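Local coordinates for epimerase domain-containing protein (Bacillus cereus HuA2-4, PDB 6ZLK) that interconverts UDP-glucuronic acid and UDP-galacturonic acid by NAD-dependent epimerisation at C4 of the sugar, at residues Ser24-Val29 and Ala227-Lys232. Sequence-based numbering, arbitrary orientation.
Sequences SAYHVV and AALETK
At the surface of the Rossmann-type NAD-binding domain of this epimerase, Tyr-26, just ahead of the parallel strand 27-31, reaches the last turn of helix 218-230 and meets Leu-229 and Glu-230. The nearest CA atoms of the two segments, those of Tyr-26 and Leu-229, are still 11.3 Å apart, so the link is made by side chains, and it buries a modest 118 Å² in all. Its polar part is one hydrogen bond: Tyr-26 OH donates to Glu-230 OE2 over 2.8 Å. The hydroxyl comes to the anti side of that oxygen, 16° out of the carboxylate plane, while OE2 sits at the edge of the phenol ring, near its plane. Ring and carboxylate are turned 53° against each other, and with OE2 at the ring edge this is a hydroxyl-to-carboxylate bond, not a stack. Although the first bond of the Glu-230 side chain is not aimed at the tyrosine, the chain runs extended beyond CG (chi2 -177°) and brings the acid group across to it. Leu-229 supplies the apolar part, approaching from the direction opposite to the tyrosine. Ile-3 of strand 2-6 and Met-1 are touched by both Tyr-26 and Leu-229, which places the pair beside the start of the neighbouring strand, while Leu-20 of helix 11-21 also packs on the tyrosine. Where the helix ends, Thr-231 N still bonds to Ala-227 O at 2.8 Å, and Lys-120 NZ binds the carbonyl oxygens of Ala-228 and Leu-229. The leucine's own contact with the ring is oblique, its CD2 methyl lying 4.1 Å from Tyr-26 CZ.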
loop_
_atom_site.group_PDB
_atom_site.type_symbol
_atom_site.label_atom_id
_atom_site.label_comp_id
_atom_site.label_asym_id
_atom_site.label_seq_id
_atom_site.Cartn_x
_atom_site.Cartn_y
_atom_site.Cartn_z
ATOM N N SER A 24 0.055 -31.276 -21.143
ATOM C CA SER A 24 1.382 -31.923 -21.237
ATOM C C SER A 24 2.446 -30.930 -21.688
ATOM O O SER A 24 3.612 -31.228 -21.510
ATOM C CB SER A 24 1.318 -33.124 -22.161
ATOM O OG SER A 24 0.954 -32.639 -23.431
ATOM N N ALA A 25 2.090 -29.801 -22.277
ATOM C CA ALA A 25 3.063 -28.797 -22.721
ATOM C C ALA A 25 3.612 -27.995 -21.530
ATOM O O ALA A 25 4.653 -27.337 -21.685
ATOM C CB ALA A 25 2.444 -27.889 -23.723
ATOM N N TYR A 26 2.913 -27.979 -20.409
ATOM C CA TYR A 26 3.273 -27.064 -19.309
ATOM C C TYR A 26 4.207 -27.762 -18.338
ATOM O O TYR A 26 3.982 -28.915 -17.929
ATOM C CB TYR A 26 2.053 -26.541 -18.559
ATOM C CG TYR A 26 1.144 -25.685 -19.377
ATOM C CD1 TYR A 26 1.569 -25.128 -20.577
ATOM C CD2 TYR A 26 -0.126 -25.403 -18.948
ATOM C CE1 TYR A 26 0.732 -24.277 -21.294
ATOM C CE2 TYR A 26 -0.982 -24.577 -19.664
ATOM C CZ TYR A 26 -0.531 -23.994 -20.834
ATOM O OH TYR A 26 -1.357 -23.159 -21.569
ATOM N N HIS A 27 5.205 -27.017 -17.908
ATOM C CA HIS A 27 6.091 -27.406 -16.799
ATOM C C HIS A 27 5.858 -26.398 -15.683
ATOM O O HIS A 27 5.757 -25.199 -15.966
ATOM C CB HIS A 27 7.535 -27.398 -17.246
ATOM C CG HIS A 27 7.816 -28.432 -18.264
ATOM N ND1 HIS A 27 8.664 -29.472 -18.036
ATOM C CD2 HIS A 27 7.350 -28.579 -19.520
ATOM C CE1 HIS A 27 8.726 -30.204 -19.158
ATOM N NE2 HIS A 27 7.915 -29.703 -20.058
ATOM N N VAL A 28 5.860 -26.860 -14.455
ATOM C CA VAL A 28 5.499 -25.978 -13.324
ATOM C C VAL A 28 6.558 -26.106 -12.244
ATOM O O VAL A 28 6.982 -27.253 -11.905
ATOM C CB VAL A 28 4.134 -26.356 -12.751
ATOM C CG1 VAL A 28 3.791 -25.532 -11.523
ATOM C CG2 VAL A 28 3.061 -26.208 -13.809
ATOM N N VAL A 29 6.976 -24.973 -11.726
ATOM C CA VAL A 29 7.844 -24.861 -10.529
ATOM C C VAL A 29 6.993 -24.211 -9.439
ATOM O O VAL A 29 6.428 -23.131 -9.696
ATOM C CB VAL A 29 9.105 -24.022 -10.783
ATOM C CG1 VAL A 29 9.922 -23.985 -9.512
ATOM C CG2 VAL A 29 9.912 -24.521 -11.944
ATOM N N ALA A 227 -7.313 -19.111 -17.861
ATOM C CA ALA A 227 -7.710 -18.302 -19.031
ATOM C C ALA A 227 -6.822 -17.057 -19.126
ATOM O O ALA A 227 -6.574 -16.608 -20.261
ATOM C CB ALA A 227 -9.153 -17.925 -19.003
ATOM N N ALA A 228 -6.364 -16.493 -18.018
ATOM C CA ALA A 228 -5.430 -15.341 -18.054
ATOM C C ALA A 228 -4.148 -15.706 -18.809
ATOM O O ALA A 228 -3.532 -14.805 -19.433
ATOM C CB ALA A 228 -5.132 -14.831 -16.657
ATOM N N LEU A 229 -3.655 -16.930 -18.691
ATOM C CA LEU A 229 -2.497 -17.392 -19.444
ATOM C C LEU A 229 -2.907 -17.644 -20.890
ATOM O O LEU A 229 -2.140 -17.194 -21.790
ATOM C CB LEU A 229 -1.991 -18.669 -18.795
ATOM C CG LEU A 229 -0.816 -19.349 -19.480
ATOM C CD1 LEU A 229 0.281 -18.335 -19.756
ATOM C CD2 LEU A 229 -0.300 -20.488 -18.632
ATOM N N GLU A 230 -4.040 -18.314 -21.116
ATOM C CA GLU A 230 -4.359 -18.893 -22.445
ATOM C C GLU A 230 -5.167 -17.975 -23.361
ATOM O O GLU A 230 -5.252 -18.296 -24.575
ATOM C CB GLU A 230 -5.118 -20.197 -22.285
ATOM C CG GLU A 230 -4.266 -21.205 -21.583
ATOM C CD GLU A 230 -4.864 -22.586 -21.400
ATOM O OE1 GLU A 230 -6.079 -22.748 -21.539
ATOM O OE2 GLU A 230 -4.075 -23.514 -21.062
ATOM N N THR A 231 -5.659 -16.852 -22.877
ATOM C CA THR A 231 -6.510 -15.987 -23.730
ATOM C C THR A 231 -5.673 -15.504 -24.921
ATOM O O THR A 231 -4.449 -15.221 -24.761
ATOM C CB THR A 231 -7.072 -14.794 -22.946
ATOM O OG1 THR A 231 -7.877 -14.046 -23.870
ATOM C CG2 THR A 231 -6.017 -13.869 -22.399
ATOM N N LYS A 232 -6.354 -15.274 -26.035
ATOM C CA LYS A 232 -5.734 -14.647 -27.230
ATOM C C LYS A 232 -5.748 -13.120 -27.126
ATOM O O LYS A 232 -5.002 -12.477 -27.911
ATOM C CB LYS A 232 -6.467 -15.150 -28.477
ATOM C CG LYS A 232 -6.219 -16.629 -28.772
ATOM C CD LYS A 232 -4.755 -17.004 -28.573
ATOM C CE LYS A 232 -4.385 -18.385 -29.084
ATOM N NZ LYS A 232 -3.017 -18.752 -28.651
#